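Local coordinates for protein acetyltransferase (Escherichia coli, PDB 7BYY) that acetylates aminoacyl-tRNAs as a toxin of the GNAT acetyltransferase family, probably using acetyl-CoA as donor with glycyl-tRNA(Gly) among its substrates, at residues Phe30-Asn34 and Pro35-Lys39; Ala43-Lys46 and Lys47-Asn51; Gly89-Pro92 and Ser93-Val97; Met170-Ile174 and Gln175-Ala179. The protein carries 1 engineered substitution. All coordinates share one frame; numbering follows the deposited sequence.

Contact 1: residues Phe30-Asn34 and Pro35-Lys39; sequences FDCGN and PVIDK
D38 reaches back from the first turn of the helix to the loop that leads into it. Its OD1 accepts the backbone N of C32 at 3.0 Å, on the syn side and slightly out of the carboxylate plane. CG of D38 lies beside its own backbone N (chi1 -79°), which swings the carboxylate over the loop. N34 is the N-cap. Its CG is anti to the backbone N (chi1 -166°), which brings OD1 to the open amides of the first turn. The bonds to V36 N (3.2 Å) and I37 N (3.4 Å) are both weak. N34 O takes D38 N at 2.7 Å, almost in line with the carbonyl. The amide of N34 also lies across the I37 side chain at about a right angle, with CG of N34 3.4 Å from CG1 of I37. D31 OD1 and D38 OD2 stand 3.6 Å apart, with their carboxylate planes 75° apart. R107 probably eases this repulsion through its salt bridge to D31, and R42 adds a long, weak ion pair to D38. The turn thus starts helix 35-50 after the loop that follows strand 13-17, and R107, which also bonds to the backbone of D31, ties that loop to the chain beyond strand 94-105.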
# COMPACT_ATOMS: atom_id res chain seq x y z
N PHE A 30 -9.44 10.58 -25.62
CA PHE A 30 -8.70 9.36 -25.29
C PHE A 30 -9.44 8.09 -25.72
O PHE A 30 -9.92 7.30 -24.91
CB PHE A 30 -8.38 9.32 -23.79
CG PHE A 30 -7.38 8.27 -23.42
CD1 PHE A 30 -6.03 8.44 -23.71
CD2 PHE A 30 -7.78 7.10 -22.79
CE1 PHE A 30 -5.12 7.46 -23.37
CE2 PHE A 30 -6.87 6.13 -22.45
CZ PHE A 30 -5.53 6.31 -22.74
N ASP A 31 -9.54 7.92 -27.04
CA ASP A 31 -10.11 6.69 -27.58
C ASP A 31 -9.10 5.56 -27.42
O ASP A 31 -8.06 5.54 -28.09
CB ASP A 31 -10.48 6.89 -29.05
CG ASP A 31 -11.29 5.73 -29.59
OD1 ASP A 31 -11.68 4.85 -28.79
OD2 ASP A 31 -11.55 5.70 -30.81
N CYS A 32 -9.41 4.60 -26.55
CA CYS A 32 -8.50 3.49 -26.27
C CYS A 32 -9.10 2.11 -26.53
O CYS A 32 -8.39 1.11 -26.38
CB CYS A 32 -8.01 3.56 -24.82
SG CYS A 32 -9.03 2.66 -23.63
N GLY A 33 -10.37 2.03 -26.91
CA GLY A 33 -11.01 0.76 -27.21
C GLY A 33 -11.81 0.17 -26.07
O GLY A 33 -12.64 -0.72 -26.31
N ASN A 34 -11.59 0.64 -24.84
CA ASN A 34 -12.36 0.21 -23.68
C ASN A 34 -13.29 1.35 -23.28
O ASN A 34 -12.83 2.34 -22.69
CB ASN A 34 -11.44 -0.17 -22.52
CG ASN A 34 -12.15 -0.93 -21.42
OD1 ASN A 34 -13.28 -0.60 -21.04
ND2 ASN A 34 -11.49 -1.96 -20.89
N PRO A 35 -14.59 1.26 -23.56
CA PRO A 35 -15.48 2.40 -23.26
C PRO A 35 -15.53 2.76 -21.79
O PRO A 35 -15.67 3.95 -21.46
CB PRO A 35 -16.85 1.92 -23.77
CG PRO A 35 -16.75 0.43 -23.81
CD PRO A 35 -15.32 0.13 -24.16
N VAL A 36 -15.41 1.79 -20.88
CA VAL A 36 -15.39 2.11 -19.46
C VAL A 36 -14.15 2.93 -19.12
O VAL A 36 -14.23 3.97 -18.45
CB VAL A 36 -15.47 0.82 -18.62
CG1 VAL A 36 -15.04 1.09 -17.18
CG2 VAL A 36 -16.88 0.25 -18.64
N ILE A 37 -12.98 2.48 -19.58
CA ILE A 37 -11.75 3.23 -19.35
C ILE A 37 -11.81 4.58 -20.06
O ILE A 37 -11.30 5.58 -19.55
CB ILE A 37 -10.53 2.40 -19.80
CG1 ILE A 37 -10.54 1.03 -19.13
CG2 ILE A 37 -9.23 3.13 -19.47
CD1 ILE A 37 -9.30 0.20 -19.40
N ASP A 38 -12.44 4.62 -21.23
CA ASP A 38 -12.58 5.87 -21.97
C ASP A 38 -13.30 6.93 -21.14
O ASP A 38 -12.79 8.04 -20.95
CB ASP A 38 -13.33 5.64 -23.28
CG ASP A 38 -12.46 5.05 -24.36
OD1 ASP A 38 -11.24 4.90 -24.13
OD2 ASP A 38 -12.99 4.75 -25.46
N LYS A 39 -14.49 6.60 -20.65
CA LYS A 39 -15.27 7.56 -19.88
C LYS A 39 -14.61 7.92 -18.56
O LYS A 39 -14.86 9.01 -18.03
CB LYS A 39 -16.68 7.03 -19.64
CG LYS A 39 -17.72 8.11 -19.41
CD LYS A 39 -17.68 9.17 -20.51
CE LYS A 39 -18.68 10.29 -20.25
NZ LYS A 39 -20.08 9.89 -20.58

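Contact 2: residues Ala43-Lys46 and Lys47-Asn51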
# COMPACT_ATOMS: atom_id res chain seq x y z
N ALA A 43 -13.75 12.04 -17.92
CA ALA A 43 -14.59 12.75 -16.96
C ALA A 43 -14.19 12.58 -15.50
O ALA A 43 -14.43 13.49 -14.71
CB ALA A 43 -16.05 12.30 -17.12
N SER A 44 -13.60 11.45 -15.12
CA SER A 44 -13.42 11.13 -13.71
C SER A 44 -11.97 11.01 -13.26
O SER A 44 -11.72 10.78 -12.07
CB SER A 44 -14.15 9.83 -13.37
OG SER A 44 -13.75 9.34 -12.10
N LEU A 45 -11.00 11.16 -14.17
CA LEU A 45 -9.61 10.92 -13.79
C LEU A 45 -9.10 11.97 -12.81
O LEU A 45 -8.41 11.64 -11.84
CB LEU A 45 -8.72 10.89 -15.04
CG LEU A 45 -7.22 10.94 -14.78
CD1 LEU A 45 -6.73 9.68 -14.07
CD2 LEU A 45 -6.45 11.16 -16.08
N LYS A 46 -9.45 13.24 -13.04
CA LYS A 46 -8.93 14.32 -12.20
C LYS A 46 -9.42 14.20 -10.76
O LYS A 46 -8.64 14.38 -9.82
CB LYS A 46 -9.34 15.67 -12.79
CG LYS A 46 -8.61 16.05 -14.07
CD LYS A 46 -8.85 17.51 -14.40
CE LYS A 46 -7.72 18.09 -15.24
NZ LYS A 46 -7.73 19.59 -15.23
N LYS A 47 -10.70 13.89 -10.57
CA LYS A 47 -11.26 13.88 -9.23
C LYS A 47 -10.91 12.63 -8.46
O LYS A 47 -10.90 12.65 -7.22
CB LYS A 47 -12.77 14.04 -9.30
CG LYS A 47 -13.20 14.93 -10.44
CD LYS A 47 -14.65 14.67 -10.80
CE LYS A 47 -15.48 15.92 -10.52
NZ LYS A 47 -16.84 15.89 -11.08
N SER A 48 -10.62 11.53 -9.15
CA SER A 48 -10.25 10.30 -8.45
C SER A 48 -8.93 10.47 -7.70
O SER A 48 -8.84 10.17 -6.51
CB SER A 48 -10.18 9.13 -9.43
OG SER A 48 -11.48 8.74 -9.83
N VAL A 49 -7.90 10.97 -8.39
CA VAL A 49 -6.61 11.14 -7.73
C VAL A 49 -6.60 12.35 -6.81
O VAL A 49 -5.78 12.41 -5.89
CB VAL A 49 -5.46 11.22 -8.75
CG1 VAL A 49 -5.61 10.14 -9.81
CG2 VAL A 49 -5.40 12.59 -9.39
N ARG A 50 -7.49 13.32 -7.02
CA ARG A 50 -7.63 14.42 -6.07
C ARG A 50 -8.15 13.91 -4.73
O ARG A 50 -7.60 14.24 -3.67
CB ARG A 50 -8.56 15.49 -6.64
CG ARG A 50 -7.83 16.70 -7.20
CD ARG A 50 -8.74 17.92 -7.26
NE ARG A 50 -9.42 18.03 -8.55
CZ ARG A 50 -9.00 18.79 -9.56
NH1 ARG A 50 -7.89 19.50 -9.43
NH2 ARG A 50 -9.69 18.83 -10.69
N ASN A 51 -9.19 13.08 -4.77
CA ASN A 51 -9.63 12.37 -3.58
C ASN A 51 -8.57 11.39 -3.08
O ASN A 51 -8.65 10.94 -1.94
CB ASN A 51 -10.93 11.62 -3.87
CG ASN A 51 -11.66 11.17 -2.62
OD1 ASN A 51 -11.15 10.36 -1.84
ND2 ASN A 51 -12.86 11.70 -2.42
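S44 O is gripped twice by S48, one turn further along the helix. The backbone N of S48 binds it at 3.2 Å and OG of S48 at 3.0 Å. The two donors come from opposite faces of the carbonyl plane, tilted 24° and 31° from it. OG of S48 can reach the carbonyl because it lies beside its own backbone N (chi1 -73°). This is the familiar way for a helical serine to bond back to the carbonyl four residues earlier. The S44 hydroxyl comes alongside, with OG of S44 3.3 Å from OG of S48. A further i to i+4 bond runs from R50 N to K46 O at 3.2 Å. K46 and R50 lie side by side and point the same way. The R50 chain bends at chi3 and brings NH2 within 3.8 Å of CB of K46. The two charged ends stay apart, K46 NZ being 5.0 Å from R50 NH2. K46 NZ bonds to T23 OG1. Along another line of the helix, L45 CD1 and V49 CG1 meet loosely at 4.4 Å. L45 also packs on Y18, Q27 and F40, and V49 on S20. The chemistry is therefore divided round the helix: an apolar line against the loop after strand 13-17, a serine pair whose later hydroxyl is spent on the backbone, and the aliphatic stem of K46 against the guanidinium end of R50, whose like charges probably repel mildly.

Contact 3: residues Gly89-Pro92 and Ser93-Val97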
# COMPACT_ATOMS: atom_id res chain seq x y z
N GLY A 89 3.84 -21.65 0.14
CA GLY A 89 4.33 -21.52 1.49
C GLY A 89 3.28 -20.98 2.42
O GLY A 89 2.14 -20.68 2.03
N SER A 90 3.66 -20.85 3.68
CA SER A 90 2.77 -20.32 4.70
C SER A 90 2.49 -18.85 4.43
O SER A 90 3.42 -18.05 4.25
CB SER A 90 3.37 -20.51 6.09
OG SER A 90 4.67 -19.97 6.17
N GLN A 91 1.21 -18.48 4.40
CA GLN A 91 0.78 -17.13 4.11
C GLN A 91 -0.27 -16.68 5.12
O GLN A 91 -1.06 -17.50 5.61
CB GLN A 91 0.21 -17.02 2.69
CG GLN A 91 1.22 -17.34 1.59
CD GLN A 91 2.26 -16.25 1.41
OE1 GLN A 91 1.94 -15.06 1.40
NE2 GLN A 91 3.52 -16.66 1.25
N PRO A 92 -0.31 -15.39 5.44
CA PRO A 92 -1.29 -14.90 6.42
C PRO A 92 -2.70 -14.93 5.86
O PRO A 92 -2.93 -15.05 4.65
CB PRO A 92 -0.82 -13.47 6.70
CG PRO A 92 -0.05 -13.08 5.49
CD PRO A 92 0.61 -14.33 5.00
N SER A 93 -3.67 -14.80 6.77
CA SER A 93 -5.08 -14.86 6.39
C SER A 93 -5.46 -13.73 5.45
O SER A 93 -6.31 -13.92 4.57
CB SER A 93 -5.95 -14.84 7.65
OG SER A 93 -7.33 -14.77 7.32
N GLU A 94 -4.85 -12.56 5.61
CA GLU A 94 -5.08 -11.42 4.74
C GLU A 94 -3.82 -11.14 3.93
O GLU A 94 -2.72 -11.10 4.49
CB GLU A 94 -5.48 -10.18 5.54
CG GLU A 94 -6.60 -10.43 6.54
CD GLU A 94 -7.97 -10.34 5.91
OE1 GLU A 94 -8.11 -9.64 4.89
OE2 GLU A 94 -8.91 -10.98 6.43
N ILE A 95 -3.98 -10.94 2.63
CA ILE A 95 -2.87 -10.75 1.70
C ILE A 95 -2.97 -9.34 1.15
O ILE A 95 -3.91 -9.01 0.43
CB ILE A 95 -2.88 -11.79 0.58
CG1 ILE A 95 -2.53 -13.18 1.13
CG2 ILE A 95 -1.93 -11.40 -0.53
CD1 ILE A 95 -1.17 -13.24 1.78
N GLY A 96 -1.98 -8.49 1.48
CA GLY A 96 -1.94 -7.14 0.96
C GLY A 96 -1.24 -7.10 -0.38
O GLY A 96 -0.14 -7.63 -0.53
N VAL A 97 -1.90 -6.48 -1.36
CA VAL A 97 -1.38 -6.37 -2.72
C VAL A 97 -1.69 -4.98 -3.27
O VAL A 97 -2.46 -4.21 -2.68
CB VAL A 97 -1.97 -7.44 -3.67
CG1 VAL A 97 -1.63 -8.85 -3.20
CG2 VAL A 97 -3.47 -7.24 -3.83
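CD1 of I95 sits at the packed centre of this turn. It touches CD of P92 at 3.8 Å and OE1 of Q91 at 3.6 Å, and the isoleucine crosses both side chains at about a right angle. Two bends bring the methyl there. CG1 of I95 lies beside the backbone N (chi1 -70°), and chi2 of -59° then turns CD1 back toward the loop. The proline ring also rests on the backbone beyond the turn, with its CG 3.5 Å from E94 O. Q91 is folded at chi2 (-72°), which brings its amide in beside I95. The solvent side is looser. There CB of S93 points away from the loop and the residue is exposed. CB of E94 also points away; this side chain makes little contact with the loop and packs instead on Y76 of the second subunit. P92 and Q91 meet D53 and N51 of that subunit. Between the two segments the grip is van der Waals contact alone. The contact is thus apolar at its centre, a proline ring against a buried isoleucine, while the Q91 amide makes weak polar bonds to K136 NZ through OE1 and to Q88 O through NE2, and the second subunit adds packing.

Contact 4: residues Met170-Ile174 and Gln175-Ala179; sequences MFLAI and QHILA
L172 projects from the end of the strand into the notch between H176 and I177 on the first turns of the helix. Its two methyls divide the work. CD2 of L172 meets CG1 of I177 at 3.7 Å, and CD1 lies 3.9 Å from CB of H176, at the edge of the imidazole and near its plane. With CG anti to the backbone N (chi1 -179°), the leucine fork reaches forward to the helix. A second bump is I174, whose CD1 fits between CB of I177 and CG of L178, 4.1 Å from each. On the outer side Q175 doubles back at chi2 (83°). This brings its OE1 close to CB of A173. A173 is the N-cap, and its O takes weak bonds from H176 N (3.3 Å) and I177 N (3.4 Å). L178 N to I174 O, at 3.0 Å, is the straight helical bond that follows. The axes of the strand and helix segments diverge by 61°, so the helix sets off obliquely from the strand. Strand 168-173 lies between strands 137-142 and 156-157 in the sheet, and helix 114-132 packs against the junction, with F123 touching L172 and I177, H130 touching I174, and K127 touching L178.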
# COMPACT_ATOMS: atom_id res chain seq x y z
N MET A 170 -6.67 -12.02 -11.92
CA MET A 170 -5.32 -12.44 -12.27
C MET A 170 -4.34 -11.90 -11.23
O MET A 170 -4.58 -10.86 -10.61
CB MET A 170 -4.92 -11.95 -13.68
CG MET A 170 -5.91 -12.32 -14.78
SD MET A 170 -5.25 -12.11 -16.44
CE MET A 170 -4.10 -13.49 -16.53
N PHE A 171 -3.24 -12.62 -11.04
CA PHE A 171 -2.30 -12.32 -9.97
C PHE A 171 -0.87 -12.51 -10.46
O PHE A 171 -0.59 -13.39 -11.28
CB PHE A 171 -2.55 -13.20 -8.74
CG PHE A 171 -1.66 -12.87 -7.56
CD1 PHE A 171 -1.96 -11.81 -6.73
CD2 PHE A 171 -0.53 -13.63 -7.30
CE1 PHE A 171 -1.15 -11.51 -5.64
CE2 PHE A 171 0.28 -13.34 -6.22
CZ PHE A 171 -0.03 -12.28 -5.39
N LEU A 172 0.03 -11.67 -9.96
CA LEU A 172 1.45 -11.76 -10.26
C LEU A 172 2.22 -11.47 -8.98
O LEU A 172 2.17 -10.35 -8.47
CB LEU A 172 1.85 -10.79 -11.37
CG LEU A 172 3.32 -10.81 -11.79
CD1 LEU A 172 3.73 -12.19 -12.27
CD2 LEU A 172 3.58 -9.76 -12.87
N ALA A 173 2.93 -12.47 -8.46
CA ALA A 173 3.64 -12.33 -7.20
C ALA A 173 4.75 -11.29 -7.31
O ALA A 173 5.27 -11.01 -8.40
CB ALA A 173 4.20 -13.67 -6.75
N ILE A 174 5.13 -10.73 -6.16
CA ILE A 174 6.12 -9.66 -6.15
C ILE A 174 7.50 -10.19 -6.52
O ILE A 174 8.32 -9.46 -7.09
CB ILE A 174 6.13 -8.95 -4.78
CG1 ILE A 174 7.12 -7.78 -4.78
CG2 ILE A 174 6.47 -9.94 -3.66
CD1 ILE A 174 6.88 -6.79 -5.90
N GLN A 175 7.79 -11.46 -6.21
CA GLN A 175 9.09 -12.03 -6.54
C GLN A 175 9.35 -11.98 -8.04
O GLN A 175 10.47 -11.70 -8.48
CB GLN A 175 9.19 -13.46 -6.01
CG GLN A 175 9.09 -13.59 -4.50
CD GLN A 175 7.65 -13.60 -4.00
OE1 GLN A 175 6.71 -13.75 -4.78
NE2 GLN A 175 7.47 -13.45 -2.69
N HIS A 176 8.32 -12.25 -8.85
CA HIS A 176 8.49 -12.22 -10.29
C HIS A 176 8.58 -10.80 -10.84
O HIS A 176 9.22 -10.58 -11.87
CB HIS A 176 7.34 -12.98 -10.97
CG HIS A 176 7.15 -14.37 -10.44
ND1 HIS A 176 5.91 -14.88 -10.10
CD2 HIS A 176 8.04 -15.36 -10.18
CE1 HIS A 176 6.05 -16.11 -9.66
NE2 HIS A 176 7.33 -16.43 -9.70
N ILE A 177 7.96 -9.83 -10.16
CA ILE A 177 8.06 -8.45 -10.62
C ILE A 177 9.46 -7.91 -10.38
O ILE A 177 10.04 -7.24 -11.24
CB ILE A 177 7.00 -7.58 -9.92
CG1 ILE A 177 5.59 -8.11 -10.23
CG2 ILE A 177 7.13 -6.13 -10.35
CD1 ILE A 177 4.49 -7.24 -9.68
N LEU A 178 10.04 -8.21 -9.21
CA LEU A 178 11.40 -7.77 -8.93
C LEU A 178 12.40 -8.42 -9.88
O LEU A 178 13.29 -7.74 -10.42
CB LEU A 178 11.76 -8.08 -7.47
CG LEU A 178 10.91 -7.42 -6.39
CD1 LEU A 178 11.41 -7.80 -5.01
CD2 LEU A 178 10.91 -5.91 -6.57
N ALA A 179 12.27 -9.73 -10.10
CA ALA A 179 13.19 -10.42 -11.01
C ALA A 179 13.08 -9.88 -12.43
O ALA A 179 14.09 -9.82 -13.15
CB ALA A 179 12.91 -11.92 -10.99

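Overall arrangement
All four contacts are local and follow one another along the chain, without nesting or crossing. Contact 1 closes the loop after strand 13-17, and contact 2 continues the same helix, 35-50, toward its end. After strands 55-61 and 67-79, contact 3 ends a long loop and opens strand 94-105. Contact 4 comes last, where strand 168-173 passes into the C-terminal helix. Contacts 3 and 4 touch, V97 CG1 lying 3.6 Å from F171 CE1, and both belong to the mixed sheet of the GNAT fold. Contacts 1 and 4 lie on opposite sides of the chain's centre, their centres about 27 Å apart. N51, at the end of contact 2, packs on S90 of the second subunit, so contact 2 of one subunit lies beside contact 3 of the other.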